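Local coordinates for centrosomal protein of 104 kDa (Homo sapiens, PDB 5LPH) that is required for ciliogenesis and for structural integrity at the ciliary tip, its TOG domain being a HEAT-repeat array that binds tubulin, at residues S41-V46 with L90-F95; Y62-L67 with F109-K114; M118-Y123 with H136-T141. All coordinates share one frame; numbering follows the deposited sequence.

Contact 1 (S41-V46 with L90-F95); sequences SSAIDV and LRASVF
Val46 lays its CG1 methyl against the single methyl of Ala92, 3.9 Å from CG1 to Ala92 CB, where the short helix 41-47 lies across the helix 83-100 near the N-terminal end of the HEAT-repeat TOG domain. The two short segments run at 126° to one another, their axes 9.1 Å apart, so they meet around a small patch and not along a long seam. What lets them come this close is a pair of alanines: Ala43 and Ala92 face each other with their CA atoms only 4.7 Å apart, and Ala92 CB sits 4.0 Å from Ala43 CA, marginally nearer than the opposing methyl, Ala43 CB.

Ala92 CB is thus the shared apolar point, touched by the backbone and methyl of Ala43 and by the branch of Val46. In Val46 it is CG1 that swings anti to the backbone N (chi1 176°), placing that methyl beside Ala92. No hydrogen bond spans the interface; it is apolar packing alone.

One turn further along helix 83-100, Phe95 reaches Ala43 of the short helix, and Tyr56 on helix 49-56 also touches its side chain. Elsewhere on helix 83-100, Leu90 and Val94 pack against helix 131-147, so the long helix is covered from more than one direction. Phe95 has CG anti to its own backbone N (chi1 171°), which carries the ring out toward the short helix, and it meets that helix obliquely, with CD1 4.2 Å from Ala43 CB.

Contact 2 (Y62-L67 with F109-K114); sequences YREDAL and FQASLK
Two neighbouring helices of one layer of the HEAT-repeat solenoid meet here, helix 60-76 and helix 106-126, running side by side in the same direction. The segments are inclined by only 7°, with axes 9.1 Å apart, and Leu67 and Ala111 form the closest backbone pair, 6.4 Å between CA atoms.

Ala111 offers its methyl to two residues one turn apart. Glu64 approaches with its aliphatic part: CG, anti to the backbone N (chi1 -164°), comes to 4.1 Å from Ala111 CB, while the extended chain carries the carboxylate onward. Leu67 packs against the same methyl through its own CB, and its CD1 branch then reaches past to the next residue, lying 4.1 Å from Ser112 N and nearly as close to Ser112 CB.

The hydroxyl of Ser112 turns back along its own helix, with OG donating to Phe109 O at 2.7 Å. The donor is tilted 22° from the carbonyl plane, and the same oxygen also takes a weak bond from Leu113 N. This settles the buried hydroxyl within its own helix, and the Ser112 side chain meets Leu67 through its carbon. Leu67 and Ser112 both touch Ala100 of helix 83-100, and Arg63 anchors nearby in a salt bridge to Asp103. Near-parallel helices of one layer, backed by a helix of the other, are typical of alpha-solenoids such as this HEAT-repeat TOG domain.

Contact 3 (M118-Y123 with H136-T141); sequences MIITQY and HCVERT
Antiparallel at 169°, with axes 10.8 Å apart, segments 118-123 and 136-141 belong to consecutive helices of a hairpin, and Ile120 stands nearest Cys137, 7.2 Å between CA atoms. The first segment includes a wider pi-type turn: the carbonyl oxygen of selenomethionine Met118 accepts from both Gln122 N and Tyr123 N.

Cys137 touches two isoleucines of adjoining positions. Its SG, beside the backbone N (chi1 -65°), presses on the branch methyl of Ile119, CG2 to SG 3.6 Å. Its CB instead meets Ile120, whose CG1 lies 3.8 Å away and whose CD1 runs on toward Val138, a looser approach of 4.5 Å to CG2. All four residues are buried, and the contact is purely apolar.

One turn beyond Cys137, the Thr141 hydroxyl folds back on its own helix, OG1 donating to Cys137 O at 2.7 Å with a C=O to donor angle of 144°. On the flanks, Ile119 also touches Leu74 of helix 60-76, and Val138 touches Ile178 and Ile179. Small apolar side chains meeting between the antiparallel helices of a hairpin are typical of HEAT-repeat arrays, the architecture of TOG domains.

Overall arrangement
From the N terminus, contact 1 starts on the short helix 41-47, and the chain enters contact 2 at 62-67 before either closes. Contact 1 closes at 90-95 and contact 2 at 109-114, so their loops cross, and together they join helix 41-47 to 83-100 and helix 60-76 to 106-126. Contact 3 then opens on helix 106-126, the helix that ends contact 2, and closes a much shorter loop at 136-141, in series with both. Contacts 1 and 3 touch directly, where Val94 packs on Cys137 and Arg140, whereas contacts 1 and 2 stay about 6 Å apart at their nearest atoms. The result ties five helices of the N-terminal part of the TOG domain together.

Contact 1 (S41-V46 with L90-F95)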
# COMPACT_ATOMS: atom_id res chain seq x y z
N SER A 41 -15.34 -4.49 19.06
CA SER A 41 -15.98 -5.52 19.89
C SER A 41 -15.20 -6.84 19.93
O SER A 41 -14.93 -7.38 21.01
CB SER A 41 -17.40 -5.79 19.38
OG SER A 41 -18.09 -6.69 20.24
N SER A 42 -14.82 -7.33 18.76
CA SER A 42 -14.10 -8.60 18.65
C SER A 42 -12.66 -8.55 19.16
O SER A 42 -12.18 -9.50 19.79
CB SER A 42 -14.13 -9.09 17.21
OG SER A 42 -13.76 -10.46 17.17
N ALA A 43 -11.97 -7.45 18.90
CA ALA A 43 -10.60 -7.26 19.40
C ALA A 43 -10.52 -7.26 20.93
O ALA A 43 -9.53 -7.74 21.50
CB ALA A 43 -10.01 -5.98 18.84
N ILE A 44 -11.55 -6.71 21.58
CA ILE A 44 -11.65 -6.71 23.05
C ILE A 44 -11.69 -8.13 23.61
O ILE A 44 -11.02 -8.41 24.61
CB ILE A 44 -12.86 -5.86 23.54
CG1 ILE A 44 -12.59 -4.37 23.30
CG2 ILE A 44 -13.13 -6.09 25.03
CD1 ILE A 44 -13.84 -3.52 23.21
N ASP A 45 -12.46 -9.02 22.98
CA ASP A 45 -12.51 -10.43 23.39
C ASP A 45 -11.16 -11.13 23.27
O ASP A 45 -10.78 -11.91 24.13
CB ASP A 45 -13.56 -11.20 22.58
CG ASP A 45 -14.98 -10.87 23.00
OD1 ASP A 45 -15.24 -10.79 24.22
OD2 ASP A 45 -15.84 -10.71 22.12
N VAL A 46 -10.43 -10.83 22.20
CA VAL A 46 -9.18 -11.51 21.88
C VAL A 46 -7.99 -10.92 22.63
O VAL A 46 -7.16 -11.65 23.17
CB VAL A 46 -8.92 -11.47 20.36
CG1 VAL A 46 -7.57 -12.08 20.00
CG2 VAL A 46 -10.05 -12.18 19.61
N LEU A 90 -4.13 -12.71 15.32
CA LEU A 90 -3.65 -12.03 14.12
C LEU A 90 -4.66 -11.02 13.59
O LEU A 90 -4.29 -9.89 13.27
CB LEU A 90 -3.27 -13.04 13.03
CG LEU A 90 -2.72 -12.48 11.72
CD1 LEU A 90 -1.67 -13.42 11.14
CD2 LEU A 90 -3.81 -12.23 10.68
N ARG A 91 -5.93 -11.43 13.49
CA ARG A 91 -7.00 -10.57 12.95
C ARG A 91 -7.29 -9.36 13.85
O ARG A 91 -7.58 -8.26 13.35
CB ARG A 91 -8.28 -11.37 12.67
CG ARG A 91 -8.13 -12.30 11.46
CD ARG A 91 -9.39 -13.05 11.03
NE ARG A 91 -9.00 -14.13 10.12
CZ ARG A 91 -9.17 -14.11 8.80
NH1 ARG A 91 -8.76 -15.14 8.07
NH2 ARG A 91 -9.76 -13.08 8.21
N ALA A 92 -7.22 -9.56 15.16
CA ALA A 92 -7.42 -8.48 16.12
C ALA A 92 -6.25 -7.49 16.08
O ALA A 92 -6.44 -6.28 16.18
CB ALA A 92 -7.57 -9.04 17.52
N SER A 93 -5.03 -8.02 15.95
CA SER A 93 -3.83 -7.20 15.83
C SER A 93 -3.81 -6.38 14.55
O SER A 93 -3.44 -5.21 14.57
CB SER A 93 -2.58 -8.07 15.94
OG SER A 93 -2.56 -8.71 17.20
N VAL A 94 -4.22 -6.99 13.44
CA VAL A 94 -4.34 -6.28 12.16
C VAL A 94 -5.38 -5.16 12.24
O VAL A 94 -5.17 -4.09 11.65
CB VAL A 94 -4.62 -7.26 11.00
CG1 VAL A 94 -5.03 -6.53 9.73
CG2 VAL A 94 -3.39 -8.11 10.72
N PHE A 95 -6.47 -5.40 12.96
CA PHE A 95 -7.49 -4.36 13.20
C PHE A 95 -6.89 -3.11 13.88
O PHE A 95 -7.19 -1.99 13.48
CB PHE A 95 -8.67 -4.94 14.01
CG PHE A 95 -9.66 -3.90 14.48
CD1 PHE A 95 -9.51 -3.28 15.72
CD2 PHE A 95 -10.74 -3.54 13.69
CE1 PHE A 95 -10.41 -2.32 16.15
CE2 PHE A 95 -11.65 -2.58 14.12
CZ PHE A 95 -11.48 -1.97 15.35

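Contact 2 (Y62-L67 with F109-K114)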
# COMPACT_ATOMS: atom_id res chain seq x y z
N TYR A 62 0.80 5.95 25.29
CA TYR A 62 -0.02 4.76 25.55
C TYR A 62 -0.38 4.04 24.26
O TYR A 62 -0.35 2.81 24.23
CB TYR A 62 -1.30 5.10 26.34
CG TYR A 62 -1.10 5.61 27.76
CD1 TYR A 62 0.17 5.59 28.38
CD2 TYR A 62 -2.18 6.09 28.50
CE1 TYR A 62 0.34 6.05 29.68
CE2 TYR A 62 -2.01 6.55 29.80
CZ TYR A 62 -0.75 6.53 30.38
OH TYR A 62 -0.56 6.98 31.66
N ARG A 63 -0.73 4.79 23.21
CA ARG A 63 -0.99 4.18 21.91
C ARG A 63 0.23 3.44 21.39
O ARG A 63 0.11 2.32 20.89
CB ARG A 63 -1.46 5.21 20.88
CG ARG A 63 -2.82 5.81 21.22
CD ARG A 63 -3.47 6.45 20.01
NE ARG A 63 -2.67 7.52 19.42
CZ ARG A 63 -2.60 8.79 19.85
NH1 ARG A 63 -3.24 9.20 20.94
NH2 ARG A 63 -1.84 9.65 19.18
N GLU A 64 1.41 4.04 21.57
CA GLU A 64 2.67 3.40 21.18
C GLU A 64 2.94 2.15 22.01
O GLU A 64 3.31 1.11 21.47
CB GLU A 64 3.86 4.36 21.32
CG GLU A 64 5.10 3.87 20.58
CD GLU A 64 6.42 4.41 21.11
OE1 GLU A 64 6.49 4.88 22.27
OE2 GLU A 64 7.42 4.34 20.36
N ASP A 65 2.77 2.27 23.33
CA ASP A 65 3.01 1.16 24.26
C ASP A 65 2.11 -0.06 23.98
O ASP A 65 2.57 -1.19 24.09
CB ASP A 65 2.80 1.62 25.71
CG ASP A 65 3.18 0.57 26.72
OD1 ASP A 65 4.39 0.26 26.82
OD2 ASP A 65 2.28 0.05 27.41
N ALA A 66 0.85 0.19 23.63
CA ALA A 66 -0.07 -0.87 23.26
C ALA A 66 0.46 -1.69 22.08
O ALA A 66 0.43 -2.92 22.13
CB ALA A 66 -1.44 -0.30 22.91
N LEU A 67 0.95 -1.01 21.05
CA LEU A 67 1.48 -1.67 19.86
C LEU A 67 2.76 -2.45 20.15
O LEU A 67 2.93 -3.56 19.65
CB LEU A 67 1.69 -0.67 18.72
CG LEU A 67 0.37 -0.09 18.20
CD1 LEU A 67 0.60 1.17 17.39
CD2 LEU A 67 -0.39 -1.11 17.37
N PHE A 109 2.66 5.71 14.38
CA PHE A 109 2.67 5.29 12.97
C PHE A 109 3.81 4.31 12.69
O PHE A 109 3.59 3.25 12.11
CB PHE A 109 2.74 6.52 12.04
CG PHE A 109 3.08 6.21 10.61
CD1 PHE A 109 2.14 5.64 9.76
CD2 PHE A 109 4.33 6.54 10.09
CE1 PHE A 109 2.45 5.37 8.43
CE2 PHE A 109 4.64 6.28 8.76
CZ PHE A 109 3.70 5.69 7.93
N GLN A 110 5.01 4.66 13.15
CA GLN A 110 6.20 3.81 12.98
C GLN A 110 6.13 2.47 13.72
O GLN A 110 6.56 1.44 13.19
CB GLN A 110 7.47 4.58 13.38
CG GLN A 110 8.05 5.42 12.25
CD GLN A 110 8.92 6.58 12.70
OE1 GLN A 110 9.00 7.62 12.03
NE2 GLN A 110 9.56 6.42 13.85
N ALA A 111 5.61 2.50 14.94
CA ALA A 111 5.41 1.27 15.73
C ALA A 111 4.41 0.32 15.06
O ALA A 111 4.57 -0.89 15.15
CB ALA A 111 4.96 1.60 17.15
N SER A 112 3.39 0.87 14.40
CA SER A 112 2.42 0.05 13.67
C SER A 112 3.05 -0.68 12.47
O SER A 112 2.70 -1.82 12.19
CB SER A 112 1.21 0.88 13.21
OG SER A 112 1.49 1.61 12.03
N LEU A 113 4.00 -0.02 11.79
CA LEU A 113 4.72 -0.65 10.68
C LEU A 113 5.65 -1.77 11.15
O LEU A 113 5.74 -2.82 10.52
CB LEU A 113 5.51 0.39 9.86
CG LEU A 113 4.70 1.53 9.22
CD1 LEU A 113 5.60 2.40 8.36
CD2 LEU A 113 3.55 0.99 8.38
N LYS A 114 6.33 -1.54 12.27
CA LYS A 114 7.17 -2.56 12.91
C LYS A 114 6.34 -3.80 13.29
O LYS A 114 6.76 -4.93 13.04
CB LYS A 114 7.84 -1.95 14.14
CG LYS A 114 8.72 -2.89 14.96
CD LYS A 114 9.20 -2.20 16.23
CE LYS A 114 9.86 -3.18 17.19
NZ LYS A 114 11.18 -3.64 16.69

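Contact 3 (M118-Y123 with H136-T141)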
# COMPACT_ATOMS: atom_id res chain seq x y z
N MSE A 118 6.48 -7.57 11.51
CA MSE A 118 6.68 -8.76 12.35
C MSE A 118 5.61 -9.80 12.10
O MSE A 118 5.90 -10.99 12.07
CB MSE A 118 6.73 -8.39 13.84
CG MSE A 118 6.92 -9.61 14.75
SE MSE A 118 5.14 -10.33 15.24
CE MSE A 118 4.83 -8.83 16.46
N ILE A 119 4.36 -9.36 11.94
CA ILE A 119 3.24 -10.28 11.69
C ILE A 119 3.42 -11.03 10.36
O ILE A 119 3.27 -12.25 10.31
CB ILE A 119 1.87 -9.56 11.72
CG1 ILE A 119 1.54 -9.12 13.15
CG2 ILE A 119 0.75 -10.47 11.23
CD1 ILE A 119 0.49 -8.03 13.24
N ILE A 120 3.73 -10.30 9.29
CA ILE A 120 3.88 -10.90 7.96
C ILE A 120 5.15 -11.76 7.85
O ILE A 120 5.10 -12.85 7.30
CB ILE A 120 3.85 -9.82 6.84
CG1 ILE A 120 2.48 -9.14 6.80
CG2 ILE A 120 4.16 -10.44 5.48
CD1 ILE A 120 2.47 -7.80 6.07
N THR A 121 6.27 -11.26 8.37
CA THR A 121 7.61 -11.84 8.15
C THR A 121 8.08 -12.83 9.22
O THR A 121 8.98 -13.63 8.94
CB THR A 121 8.62 -10.66 7.98
OG1 THR A 121 8.27 -9.92 6.81
CG2 THR A 121 10.12 -11.05 7.89
N GLN A 122 7.50 -12.80 10.41
CA GLN A 122 7.96 -13.65 11.52
C GLN A 122 6.87 -14.55 12.11
O GLN A 122 7.07 -15.76 12.23
CB GLN A 122 8.59 -12.79 12.63
CG GLN A 122 9.66 -11.83 12.12
CD GLN A 122 10.43 -11.17 13.25
OE1 GLN A 122 10.34 -9.95 13.46
NE2 GLN A 122 11.19 -11.97 13.99
N TYR A 123 5.73 -13.96 12.47
CA TYR A 123 4.63 -14.69 13.12
C TYR A 123 3.99 -15.72 12.19
O TYR A 123 3.82 -16.87 12.57
CB TYR A 123 3.57 -13.68 13.58
CG TYR A 123 2.37 -14.21 14.33
CD1 TYR A 123 2.39 -14.37 15.72
CD2 TYR A 123 1.17 -14.49 13.67
CE1 TYR A 123 1.28 -14.82 16.42
CE2 TYR A 123 0.05 -14.93 14.35
CZ TYR A 123 0.11 -15.09 15.73
OH TYR A 123 -1.01 -15.53 16.40
N HIS A 136 -4.80 -11.39 4.11
CA HIS A 136 -5.61 -10.57 5.01
C HIS A 136 -4.83 -9.37 5.58
O HIS A 136 -5.33 -8.25 5.58
CB HIS A 136 -6.20 -11.43 6.14
CG HIS A 136 -7.07 -10.66 7.09
ND1 HIS A 136 -8.38 -10.34 6.80
CD2 HIS A 136 -6.80 -10.12 8.30
CE1 HIS A 136 -8.89 -9.65 7.81
NE2 HIS A 136 -7.95 -9.51 8.73
N CYS A 137 -3.60 -9.60 6.04
CA CYS A 137 -2.72 -8.52 6.52
C CYS A 137 -2.52 -7.45 5.47
O CYS A 137 -2.65 -6.25 5.73
CB CYS A 137 -1.36 -9.07 6.94
SG CYS A 137 -1.42 -10.17 8.36
N VAL A 138 -2.21 -7.90 4.25
CA VAL A 138 -1.93 -7.00 3.14
C VAL A 138 -3.18 -6.21 2.72
O VAL A 138 -3.11 -4.98 2.59
CB VAL A 138 -1.32 -7.78 1.96
CG1 VAL A 138 -1.25 -6.93 0.70
CG2 VAL A 138 0.07 -8.28 2.33
N GLU A 139 -4.30 -6.90 2.53
CA GLU A 139 -5.54 -6.25 2.05
C GLU A 139 -6.13 -5.22 3.02
O GLU A 139 -6.71 -4.23 2.59
CB GLU A 139 -6.62 -7.30 1.70
CG GLU A 139 -6.27 -8.18 0.51
CD GLU A 139 -7.13 -9.44 0.39
OE1 GLU A 139 -7.47 -10.03 1.43
OE2 GLU A 139 -7.44 -9.86 -0.75
N ARG A 140 -5.99 -5.47 4.32
CA ARG A 140 -6.50 -4.56 5.34
C ARG A 140 -5.61 -3.35 5.62
O ARG A 140 -6.11 -2.36 6.15
CB ARG A 140 -6.75 -5.30 6.65
CG ARG A 140 -7.79 -6.42 6.58
CD ARG A 140 -9.16 -5.91 6.16
NE ARG A 140 -9.75 -4.98 7.12
CZ ARG A 140 -10.77 -4.16 6.87
NH1 ARG A 140 -11.34 -4.10 5.66
NH2 ARG A 140 -11.24 -3.38 7.83
N THR A 141 -4.32 -3.42 5.27
CA THR A 141 -3.36 -2.36 5.61
C THR A 141 -2.85 -1.54 4.43
O THR A 141 -2.67 -0.33 4.58
CB THR A 141 -2.13 -2.92 6.36
OG1 THR A 141 -1.46 -3.88 5.54
CG2 THR A 141 -2.57 -3.57 7.66